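Local atomic coordinates of DUF1881 domain-containing protein (Neurospora crassa, PDB entry 5Z6E), a protein that is an abundant perithecial protein whose isolated N-terminal beta-gamma-crystallin domain, described here, binds calcium at a site inoperative in the whole protein. Residues Gln29-Pro34 with Ser81-Val86; Thr8-Tyr13 with Ala48-Ile53; Phe12-Asn17 with Asp39-Val44; Ser43-Ala48 with Thr68-Asp73. One frame throughout, in Å; residues are numbered along the deposited sequence.

The four contacts build one beta-gamma-crystallin domain from two antiparallel sheets. Contact 1 is the edge pairing of the four-stranded sheet, with salt bridge and water on one face and F83 turned into the core on the other. Contact 2 has no hydrogen bond across it: V10 and F12 of the three-stranded sheet meet V52 of the other, in the buried interior. Contact 3 shares F12 with it and pairs strands 9-13 and 43-46, ending in an exposed hairpin turn. Contact 4 adds the 68-73 loop to the outer side of strand 43-46. Calcium joins contacts 1 and 3; potassium, at the other end, joins contacts 2 and 4.

Contact 1. Residues Gln29-Pro34 with Ser81-Val86. With CA (calcium ion), chain B.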
# COMPACT_ATOMS: atom_id res chain seq x y z
N GLN A 29 1.30 2.92 10.94
CA GLN A 29 0.71 1.58 10.94
C GLN A 29 1.59 0.56 10.23
O GLN A 29 2.06 0.78 9.11
CB GLN A 29 -0.66 1.58 10.29
CG GLN A 29 -1.73 2.37 11.01
CD GLN A 29 -3.05 2.31 10.28
OE1 GLN A 29 -3.71 3.32 10.09
NE2 GLN A 29 -3.45 1.12 9.89
N ASP A 30 1.83 -0.56 10.91
CA ASP A 30 2.44 -1.73 10.29
C ASP A 30 1.36 -2.78 10.14
O ASP A 30 0.70 -3.13 11.12
CB ASP A 30 3.59 -2.25 11.15
CG ASP A 30 4.63 -1.17 11.45
OD1 ASP A 30 4.81 -0.26 10.60
OD2 ASP A 30 5.26 -1.24 12.52
N VAL A 31 1.17 -3.28 8.93
CA VAL A 31 -0.01 -4.07 8.62
C VAL A 31 0.30 -5.41 7.97
O VAL A 31 0.83 -5.44 6.87
CB VAL A 31 -0.95 -3.31 7.65
CG1 VAL A 31 -2.20 -4.14 7.33
CG2 VAL A 31 -1.35 -1.95 8.22
N SER A 32 -0.04 -6.50 8.65
CA SER A 32 -0.16 -7.77 7.97
C SER A 32 -1.59 -7.86 7.47
O SER A 32 -2.54 -7.83 8.25
CB SER A 32 0.18 -8.95 8.87
OG SER A 32 1.57 -8.92 9.17
N VAL A 33 -1.73 -7.93 6.16
CA VAL A 33 -3.03 -7.89 5.51
C VAL A 33 -3.91 -9.04 6.02
O VAL A 33 -3.43 -10.16 6.14
CB VAL A 33 -2.85 -7.97 3.98
CG1 VAL A 33 -4.19 -7.98 3.27
CG2 VAL A 33 -2.00 -6.78 3.51
N PRO A 34 -5.18 -8.76 6.34
CA PRO A 34 -6.12 -9.80 6.79
C PRO A 34 -6.17 -10.96 5.80
O PRO A 34 -6.01 -10.74 4.60
CB PRO A 34 -7.46 -9.07 6.83
CG PRO A 34 -7.11 -7.62 7.02
CD PRO A 34 -5.82 -7.43 6.27
N SER A 81 1.21 -8.88 0.88
CA SER A 81 0.79 -9.46 2.15
C SER A 81 1.12 -8.61 3.38
O SER A 81 0.48 -8.75 4.42
CB SER A 81 1.41 -10.85 2.34
OG SER A 81 0.87 -11.76 1.39
N ARG A 82 2.12 -7.75 3.28
CA ARG A 82 2.49 -6.94 4.43
C ARG A 82 3.03 -5.59 3.99
O ARG A 82 3.72 -5.50 2.98
CB ARG A 82 3.53 -7.67 5.28
CG ARG A 82 4.03 -6.82 6.44
CD ARG A 82 4.56 -7.66 7.55
NE ARG A 82 5.19 -6.85 8.58
CZ ARG A 82 4.56 -6.42 9.67
NH1 ARG A 82 3.29 -6.71 9.86
NH2 ARG A 82 5.22 -5.68 10.56
N PHE A 83 2.71 -4.54 4.74
CA PHE A 83 3.27 -3.23 4.46
C PHE A 83 3.31 -2.37 5.73
O PHE A 83 2.63 -2.66 6.71
CB PHE A 83 2.46 -2.51 3.37
CG PHE A 83 1.02 -2.23 3.75
CD1 PHE A 83 0.66 -1.04 4.40
CD2 PHE A 83 0.02 -3.15 3.46
CE1 PHE A 83 -0.67 -0.79 4.75
CE2 PHE A 83 -1.30 -2.90 3.81
CZ PHE A 83 -1.65 -1.71 4.44
N ARG A 84 4.15 -1.34 5.69
CA ARG A 84 4.18 -0.31 6.72
C ARG A 84 3.92 1.02 6.06
O ARG A 84 4.39 1.27 4.95
CB ARG A 84 5.53 -0.28 7.44
CG ARG A 84 6.05 -1.63 7.91
CD ARG A 84 7.44 -1.49 8.51
NE ARG A 84 7.47 -0.46 9.54
CZ ARG A 84 8.51 0.34 9.77
NH1 ARG A 84 9.62 0.25 9.05
NH2 ARG A 84 8.43 1.25 10.74
N VAL A 85 3.16 1.89 6.72
CA VAL A 85 3.02 3.26 6.25
C VAL A 85 3.90 4.13 7.15
O VAL A 85 3.73 4.16 8.37
CB VAL A 85 1.57 3.73 6.28
CG1 VAL A 85 1.43 5.08 5.55
CG2 VAL A 85 0.64 2.67 5.65
N VAL A 86 4.86 4.82 6.54
CA VAL A 86 5.85 5.58 7.29
C VAL A 86 5.93 7.01 6.77
O VAL A 86 5.48 7.31 5.66
CB VAL A 86 7.24 4.92 7.23
CG1 VAL A 86 7.19 3.49 7.78
CG2 VAL A 86 7.79 4.93 5.80
CA CA B . 1.70 -12.55 -0.67
O HOH W 1 4.58 2.45 10.58
O HOH W 2 1.66 -6.06 12.07
O HOH W 3 2.36 -13.62 -2.64
O HOH W 4 0.24 -14.51 -0.19
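V31 and F83 pair at the centre of an antiparallel strand contact, 29-32 against 82-86, that forms one edge of the four-stranded sheet. V31 N gives its hydrogen to F83 O at 2.7 Å, and F83 N returns a bond to V31 O at 3.0 Å. Beyond the strand, V33 N reaches S81 O at 2.9 Å. On the core face V31 sets its CB over one face of the F83 ring in a CH-pi contact, 3.8 Å from the ring centroid and displaced toward CZ, while CG2 of V33 comes up at the ring edge near CE2. The ring continues into the interior, where F12 and Y25 meet it, Y25 edge-to-face. This is the two-sheet sandwich of the beta-gamma-crystallin fold, and S81 and R82, both opposite W55, make a classic beta bulge where strand 82-87 begins. The S81 side chain points away from 29-34; its OG binds calcium at 2.4 Å beside D39, Q56, G79 and two waters, and is also hydrogen-bonded to N38. The other face is polar. R84 bends at its third torsion (chi3 53°), bringing NE over D30 in a salt bridge, 2.9 Å from OD1; NE stands 58° out of the carboxylate plane but OD1 lies almost in the guanidinium plane. A water also donates to D30 OD1 and ties it to V85 O. R82 instead stays extended along the pair, and its NH1 donates to S32 OG at 2.9 Å in a rather bent bond, while its NE forms a salt bridge with E60.

Contact 2. Residues Thr8-Tyr13 with Ala48-Ile53; sequences TKVIFY and ASAKVI. With K (potassium ion), chain C.
V10 points its CG1 into the shallow hollow between A50 and V52, two residues that face it from the other sheet. CG1 rests 3.9 Å from A50 CB and 3.7 Å from V52 CG2, so one methyl fills the step between a small side chain and a branched one. V52 forks toward two partners: with CG1 set trans to its own backbone nitrogen (chi1 -178°), CG2 is left for V10 while CG1 meets the edge of the F12 ring, 4.1 Å from CZ. F12 and V52 approach from opposite directions. K9 O lies 3.8 Å from A50 CB, the small side chain letting the backbone come close. At the rim the CG2 methyl of T8 touches S49 OG, 3.5 Å away. No hydrogen bond crosses this contact. Behind A50 the chain faces potassium, which takes A50 O at 2.6 Å and, more weakly to judge by length, A48 O at 3.1 Å. Strand 9-13, flanked by 22-26 and 43-46, thus packs at 49° on strand 50-53 of the second sheet, with V85 and F83 of strand 82-87 alongside V10 and V52 in the interior of the sandwich.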
# COMPACT_ATOMS: atom_id res chain seq x y z
N THR A 8 -1.14 12.21 5.27
CA THR A 8 -0.55 11.16 6.09
C THR A 8 -1.20 9.81 5.85
O THR A 8 -0.96 8.86 6.59
CB THR A 8 -0.68 11.45 7.57
OG1 THR A 8 -2.07 11.54 7.90
CG2 THR A 8 0.04 12.75 7.94
N LYS A 9 -2.03 9.73 4.82
CA LYS A 9 -2.78 8.51 4.61
C LYS A 9 -2.49 7.85 3.27
O LYS A 9 -1.91 8.47 2.37
CB LYS A 9 -4.27 8.81 4.76
CG LYS A 9 -4.59 9.15 6.22
CD LYS A 9 -6.02 9.49 6.45
CE LYS A 9 -6.21 9.86 7.92
NZ LYS A 9 -7.64 10.10 8.20
N VAL A 10 -2.85 6.57 3.18
CA VAL A 10 -2.83 5.84 1.91
C VAL A 10 -4.15 5.09 1.81
O VAL A 10 -4.77 4.78 2.83
CB VAL A 10 -1.63 4.86 1.78
CG1 VAL A 10 -0.30 5.58 2.08
CG2 VAL A 10 -1.81 3.63 2.69
N ILE A 11 -4.60 4.82 0.60
CA ILE A 11 -5.81 4.04 0.39
C ILE A 11 -5.51 2.88 -0.55
O ILE A 11 -5.06 3.10 -1.67
CB ILE A 11 -6.94 4.89 -0.20
CG1 ILE A 11 -7.13 6.18 0.60
CG2 ILE A 11 -8.23 4.08 -0.29
CD1 ILE A 11 -8.09 7.18 -0.07
N PHE A 12 -5.72 1.65 -0.09
CA PHE A 12 -5.53 0.47 -0.92
C PHE A 12 -6.85 0.05 -1.56
O PHE A 12 -7.90 0.10 -0.91
CB PHE A 12 -4.96 -0.70 -0.11
CG PHE A 12 -3.48 -0.64 0.04
CD1 PHE A 12 -2.65 -1.06 -0.99
CD2 PHE A 12 -2.90 -0.16 1.20
CE1 PHE A 12 -1.27 -1.01 -0.86
CE2 PHE A 12 -1.53 -0.10 1.34
CZ PHE A 12 -0.71 -0.53 0.31
N TYR A 13 -6.77 -0.32 -2.83
CA TYR A 13 -7.94 -0.78 -3.59
C TYR A 13 -7.75 -2.22 -4.05
O TYR A 13 -6.62 -2.68 -4.27
CB TYR A 13 -8.20 0.13 -4.79
CG TYR A 13 -8.36 1.59 -4.42
CD1 TYR A 13 -7.26 2.43 -4.35
CD2 TYR A 13 -9.62 2.11 -4.13
CE1 TYR A 13 -7.41 3.78 -4.01
CE2 TYR A 13 -9.77 3.45 -3.79
CZ TYR A 13 -8.67 4.27 -3.74
OH TYR A 13 -8.80 5.60 -3.39
N ALA A 48 0.52 12.85 0.35
CA ALA A 48 1.72 13.66 0.18
C ALA A 48 2.87 13.38 1.17
O ALA A 48 4.05 13.42 0.77
CB ALA A 48 1.34 15.16 0.23
N SER A 49 2.58 13.11 2.44
CA SER A 49 3.67 12.92 3.40
C SER A 49 3.82 11.46 3.83
O SER A 49 4.52 11.15 4.80
CB SER A 49 3.46 13.81 4.65
OG SER A 49 2.26 13.48 5.32
N ALA A 50 3.16 10.57 3.09
CA ALA A 50 3.16 9.15 3.43
C ALA A 50 4.00 8.34 2.45
O ALA A 50 4.09 8.67 1.26
CB ALA A 50 1.72 8.61 3.47
N LYS A 51 4.59 7.27 2.95
CA LYS A 51 5.38 6.36 2.15
C LYS A 51 5.02 4.93 2.55
O LYS A 51 4.82 4.65 3.74
CB LYS A 51 6.87 6.65 2.37
CG LYS A 51 7.84 5.57 1.97
CD LYS A 51 9.24 6.11 2.17
CE LYS A 51 10.31 5.10 1.82
NZ LYS A 51 11.68 5.67 2.08
N VAL A 52 4.89 4.04 1.56
CA VAL A 52 4.56 2.65 1.84
C VAL A 52 5.79 1.76 1.64
O VAL A 52 6.40 1.78 0.58
CB VAL A 52 3.42 2.14 0.95
CG1 VAL A 52 3.06 0.69 1.30
CG2 VAL A 52 2.19 3.03 1.09
N ILE A 53 6.13 0.99 2.66
CA ILE A 53 7.16 -0.04 2.55
C ILE A 53 6.42 -1.37 2.47
O ILE A 53 5.65 -1.68 3.36
CB ILE A 53 8.12 -0.02 3.74
CG1 ILE A 53 8.83 1.34 3.80
CG2 ILE A 53 9.11 -1.16 3.65
CD1 ILE A 53 9.48 1.60 5.13
K K C . 4.24 10.57 -0.48
O HOH W 5 4.03 11.75 -2.55

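Contact 3. Residues Phe12-Asn17 with Asp39-Val44; sequences FYQKKN and DKYFSV. With CA (calcium ion), chain B.
F12 faces V44 as a non-hydrogen-bonded antiparallel pair and Y13 faces S43 as a hydrogen-bonded one, after which F42 and S43 together oppose Y13 in a classic beta bulge. Y13 N donates to S43 O at 2.9 Å; Y13 O takes F42 N at 2.8 Å and only a weak bond from S43 N. F12 is clasped by two side chains. Its CB sits over the centre of the Y41 ring, 3.4 Å from the centroid, while the two rings, 19° from parallel, are slid so far apart that they barely overlap. V44 covers a face of the F12 ring, CG2 lying 3.6 Å from its centroid, because CG2 is anti to the backbone nitrogen of V44. Q14 lays its CG obliquely against CD1 of Y41, whose hydroxyl is hydrogen-bonded to D23 and Y25. A leucine in place of Y41 would probably leave F12 CB without its flat seat and take a hydrogen-bonding partner from D23 and Y25. At the turn, S43 OG donates to K15 O at 2.8 Å in the carbonyl plane and is also bonded to F18 N, pinning the bend of the hairpin; a water bridges Q14 O and K40 O. At the far end of the segment, D39 OD1 binds calcium at 2.4 Å, and its OD2 accepts from a calcium-bound water. A hairpin folded back and held by a serine hydroxyl is a hallmark of the beta-gamma-crystallin Greek key; here the serine's own segment also carries, four residues earlier, the calcium ligand D39.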
# COMPACT_ATOMS: atom_id res chain seq x y z
N PHE A 12 -5.72 1.65 -0.09
CA PHE A 12 -5.53 0.47 -0.92
C PHE A 12 -6.85 0.05 -1.56
O PHE A 12 -7.90 0.10 -0.91
CB PHE A 12 -4.96 -0.70 -0.11
CG PHE A 12 -3.48 -0.64 0.04
CD1 PHE A 12 -2.65 -1.06 -0.99
CD2 PHE A 12 -2.90 -0.16 1.20
CE1 PHE A 12 -1.27 -1.01 -0.86
CE2 PHE A 12 -1.53 -0.10 1.34
CZ PHE A 12 -0.71 -0.53 0.31
N TYR A 13 -6.77 -0.32 -2.83
CA TYR A 13 -7.94 -0.78 -3.59
C TYR A 13 -7.75 -2.22 -4.05
O TYR A 13 -6.62 -2.68 -4.27
CB TYR A 13 -8.20 0.13 -4.79
CG TYR A 13 -8.36 1.59 -4.42
CD1 TYR A 13 -7.26 2.43 -4.35
CD2 TYR A 13 -9.62 2.11 -4.13
CE1 TYR A 13 -7.41 3.78 -4.01
CE2 TYR A 13 -9.77 3.45 -3.79
CZ TYR A 13 -8.67 4.27 -3.74
OH TYR A 13 -8.80 5.60 -3.39
N GLN A 14 -8.86 -2.92 -4.22
CA GLN A 14 -8.82 -4.33 -4.60
C GLN A 14 -8.95 -4.49 -6.11
O GLN A 14 -9.09 -5.60 -6.63
CB GLN A 14 -9.93 -5.10 -3.89
CG GLN A 14 -9.74 -5.14 -2.38
CD GLN A 14 -10.83 -5.92 -1.67
OE1 GLN A 14 -11.13 -7.06 -2.02
NE2 GLN A 14 -11.43 -5.30 -0.66
N LYS A 15 -8.92 -3.36 -6.81
CA LYS A 15 -8.87 -3.35 -8.27
C LYS A 15 -7.74 -2.45 -8.71
O LYS A 15 -7.25 -1.62 -7.94
CB LYS A 15 -10.19 -2.87 -8.86
CG LYS A 15 -11.36 -3.80 -8.60
CD LYS A 15 -12.66 -3.16 -9.04
CE LYS A 15 -13.80 -4.17 -9.07
NZ LYS A 15 -15.11 -3.48 -9.12
N LYS A 16 -7.32 -2.58 -9.96
CA LYS A 16 -6.33 -1.66 -10.50
C LYS A 16 -6.98 -0.30 -10.69
O LYS A 16 -8.22 -0.18 -10.66
CB LYS A 16 -5.76 -2.17 -11.82
CG LYS A 16 -4.96 -3.44 -11.68
CD LYS A 16 -4.36 -3.89 -13.02
CE LYS A 16 -3.79 -5.31 -12.92
NZ LYS A 16 -3.39 -5.86 -14.24
N ASN A 17 -6.15 0.73 -10.88
CA ASN A 17 -6.60 2.06 -11.25
C ASN A 17 -7.56 2.67 -10.24
O ASN A 17 -8.46 3.44 -10.60
CB ASN A 17 -7.24 1.99 -12.64
CG ASN A 17 -6.26 1.52 -13.68
OD1 ASN A 17 -5.21 2.13 -13.86
ND2 ASN A 17 -6.57 0.41 -14.34
N ASP A 39 -3.15 -10.75 -0.72
CA ASP A 39 -2.84 -10.62 -2.16
C ASP A 39 -3.93 -9.93 -2.99
O ASP A 39 -3.83 -9.91 -4.22
CB ASP A 39 -2.56 -12.00 -2.78
CG ASP A 39 -1.41 -12.74 -2.10
OD1 ASP A 39 -0.53 -12.10 -1.47
OD2 ASP A 39 -1.41 -13.98 -2.19
N LYS A 40 -4.94 -9.36 -2.34
CA LYS A 40 -6.08 -8.82 -3.08
C LYS A 40 -5.97 -7.34 -3.43
O LYS A 40 -6.80 -6.82 -4.16
CB LYS A 40 -7.39 -9.01 -2.31
CG LYS A 40 -7.74 -10.43 -1.90
CD LYS A 40 -7.87 -11.36 -3.07
CE LYS A 40 -8.43 -12.71 -2.59
NZ LYS A 40 -8.22 -13.79 -3.60
N TYR A 41 -4.98 -6.64 -2.89
CA TYR A 41 -4.83 -5.21 -3.18
C TYR A 41 -4.05 -4.99 -4.47
O TYR A 41 -2.96 -5.55 -4.64
CB TYR A 41 -4.13 -4.49 -2.02
CG TYR A 41 -4.97 -4.23 -0.77
CD1 TYR A 41 -6.35 -3.98 -0.83
CD2 TYR A 41 -4.35 -4.20 0.47
CE1 TYR A 41 -7.08 -3.72 0.35
CE2 TYR A 41 -5.06 -3.94 1.64
CZ TYR A 41 -6.42 -3.71 1.58
OH TYR A 41 -7.08 -3.45 2.75
N PHE A 42 -4.57 -4.16 -5.37
CA PHE A 42 -3.94 -3.99 -6.67
C PHE A 42 -3.63 -2.55 -7.07
O PHE A 42 -2.99 -2.31 -8.09
CB PHE A 42 -4.80 -4.67 -7.74
CG PHE A 42 -4.59 -6.16 -7.79
CD1 PHE A 42 -3.49 -6.69 -8.43
CD2 PHE A 42 -5.46 -7.01 -7.12
CE1 PHE A 42 -3.26 -8.06 -8.43
CE2 PHE A 42 -5.25 -8.38 -7.12
CZ PHE A 42 -4.13 -8.91 -7.78
N SER A 43 -4.03 -1.59 -6.25
CA SER A 43 -3.56 -0.22 -6.46
C SER A 43 -3.63 0.53 -5.14
O SER A 43 -4.30 0.09 -4.20
CB SER A 43 -4.38 0.49 -7.55
OG SER A 43 -5.76 0.60 -7.21
N VAL A 44 -2.93 1.65 -5.06
CA VAL A 44 -2.85 2.38 -3.80
C VAL A 44 -2.67 3.87 -4.07
O VAL A 44 -1.82 4.28 -4.85
CB VAL A 44 -1.70 1.83 -2.90
CG1 VAL A 44 -0.33 1.85 -3.63
CG2 VAL A 44 -1.64 2.58 -1.55
CA CA B . 1.70 -12.55 -0.67
O HOH W 6 -8.58 -8.32 -5.63
O HOH W 4 0.24 -14.51 -0.19
O HOH W 3 2.36 -13.62 -2.64

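Contact 4. Residues Ser43-Ala48 with Thr68-Asp73; sequences SVAVGA and TTSQAD. With K (potassium ion), chain C.
V44 O is gripped by two neighbouring groups of the 68-73 loop: Q71 N bonds to it at 2.8 Å, and the CA-H of S70 leans in beside that bond, S70 CA lying 3.3 Å from V44 O. V44 N completes the pair, donating to Q71 O at 3.0 Å, so a single antiparallel bridge attaches the loop to strand 43-46. One step along, a side chain does the work of the backbone. S70 OG, placed beside its own nitrogen (chi1 -63°), accepts V46 N at 2.9 Å in a nearly straight bond and lies close to A45 CA. An alanine at S70 would remove the acceptor and is likely to leave V46 N without this mate, the V44-Q71 bridge then supplying the only hydrogen bonds between the two segments. V46 straddles the loop backbone, CG1 against T68 O and CG2 3.5 Å from T69 O. Q71 keeps CB beside V44 CG1 and then bends back at its second torsion (chi2 -71°), where NE2 donates to T69 O at 3.0 Å from above that carbonyl plane; this ties the residue to its own loop. At the other end S43 CB packs against Q71 O and A72 O, while A72 continues onto N17 and F18 of the neighbouring hairpin. Past V46 both segments turn their carbonyls to potassium, G47 O at 2.9 Å and T68 O at 2.7 Å. With A48, A50, D88 and a water they make a mostly carbonyl-lined cation site, seated where the turn from strand 43-46 to strand 50-55 of the other sheet meets the ends of strands 64-67 and 82-87 of the beta-gamma-crystallin sandwich.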
# COMPACT_ATOMS: atom_id res chain seq x y z
N SER A 43 -4.03 -1.59 -6.25
CA SER A 43 -3.56 -0.22 -6.46
C SER A 43 -3.63 0.53 -5.14
O SER A 43 -4.30 0.09 -4.20
CB SER A 43 -4.38 0.49 -7.55
OG SER A 43 -5.76 0.60 -7.21
N VAL A 44 -2.93 1.65 -5.06
CA VAL A 44 -2.85 2.38 -3.80
C VAL A 44 -2.67 3.87 -4.07
O VAL A 44 -1.82 4.28 -4.85
CB VAL A 44 -1.70 1.83 -2.90
CG1 VAL A 44 -0.33 1.85 -3.63
CG2 VAL A 44 -1.64 2.58 -1.55
N ALA A 45 -3.52 4.68 -3.45
CA ALA A 45 -3.37 6.13 -3.49
C ALA A 45 -2.50 6.53 -2.32
O ALA A 45 -2.77 6.10 -1.20
CB ALA A 45 -4.72 6.83 -3.43
N VAL A 46 -1.48 7.33 -2.57
CA VAL A 46 -0.50 7.63 -1.53
C VAL A 46 -0.49 9.11 -1.22
O VAL A 46 -0.27 9.93 -2.11
CB VAL A 46 0.92 7.15 -1.95
CG1 VAL A 46 1.96 7.53 -0.90
CG2 VAL A 46 0.93 5.63 -2.18
N GLY A 47 -0.75 9.45 0.04
CA GLY A 47 -0.81 10.84 0.46
C GLY A 47 0.54 11.52 0.42
O GLY A 47 1.58 10.86 0.49
N ALA A 48 0.52 12.85 0.35
CA ALA A 48 1.72 13.66 0.18
C ALA A 48 2.87 13.38 1.17
O ALA A 48 4.05 13.42 0.77
CB ALA A 48 1.34 15.16 0.23
N THR A 68 6.20 5.96 -2.83
CA THR A 68 6.06 7.32 -2.31
C THR A 68 5.00 8.08 -3.10
O THR A 68 4.69 9.23 -2.79
CB THR A 68 7.39 8.10 -2.39
OG1 THR A 68 7.80 8.18 -3.76
CG2 THR A 68 8.48 7.41 -1.58
N THR A 69 4.48 7.45 -4.16
CA THR A 69 3.48 8.06 -5.02
C THR A 69 2.42 7.01 -5.35
O THR A 69 2.68 5.81 -5.22
CB THR A 69 4.06 8.59 -6.35
OG1 THR A 69 4.59 7.49 -7.11
CG2 THR A 69 5.15 9.64 -6.12
N SER A 70 1.26 7.47 -5.79
CA SER A 70 0.14 6.58 -6.07
C SER A 70 0.47 5.58 -7.18
O SER A 70 1.10 5.92 -8.17
CB SER A 70 -1.10 7.39 -6.45
OG SER A 70 -1.49 8.19 -5.34
N GLN A 71 0.04 4.33 -6.98
CA GLN A 71 0.36 3.25 -7.91
C GLN A 71 -0.92 2.65 -8.49
O GLN A 71 -1.71 2.08 -7.76
CB GLN A 71 1.16 2.16 -7.20
CG GLN A 71 2.43 2.65 -6.53
CD GLN A 71 3.50 3.04 -7.52
OE1 GLN A 71 3.69 2.37 -8.53
NE2 GLN A 71 4.19 4.14 -7.25
N ALA A 72 -1.12 2.76 -9.80
CA ALA A 72 -2.33 2.24 -10.44
C ALA A 72 -2.33 0.71 -10.58
O ALA A 72 -3.39 0.12 -10.80
CB ALA A 72 -2.50 2.88 -11.82
N ASP A 73 -1.16 0.08 -10.45
CA ASP A 73 -1.06 -1.38 -10.61
C ASP A 73 0.12 -1.94 -9.83
O ASP A 73 1.28 -1.72 -10.20
CB ASP A 73 -0.93 -1.74 -12.09
CG ASP A 73 -0.90 -3.25 -12.35
OD1 ASP A 73 -1.01 -4.05 -11.40
OD2 ASP A 73 -0.79 -3.65 -13.52
K K C . 4.24 10.57 -0.48
O HOH W 5 4.03 11.75 -2.55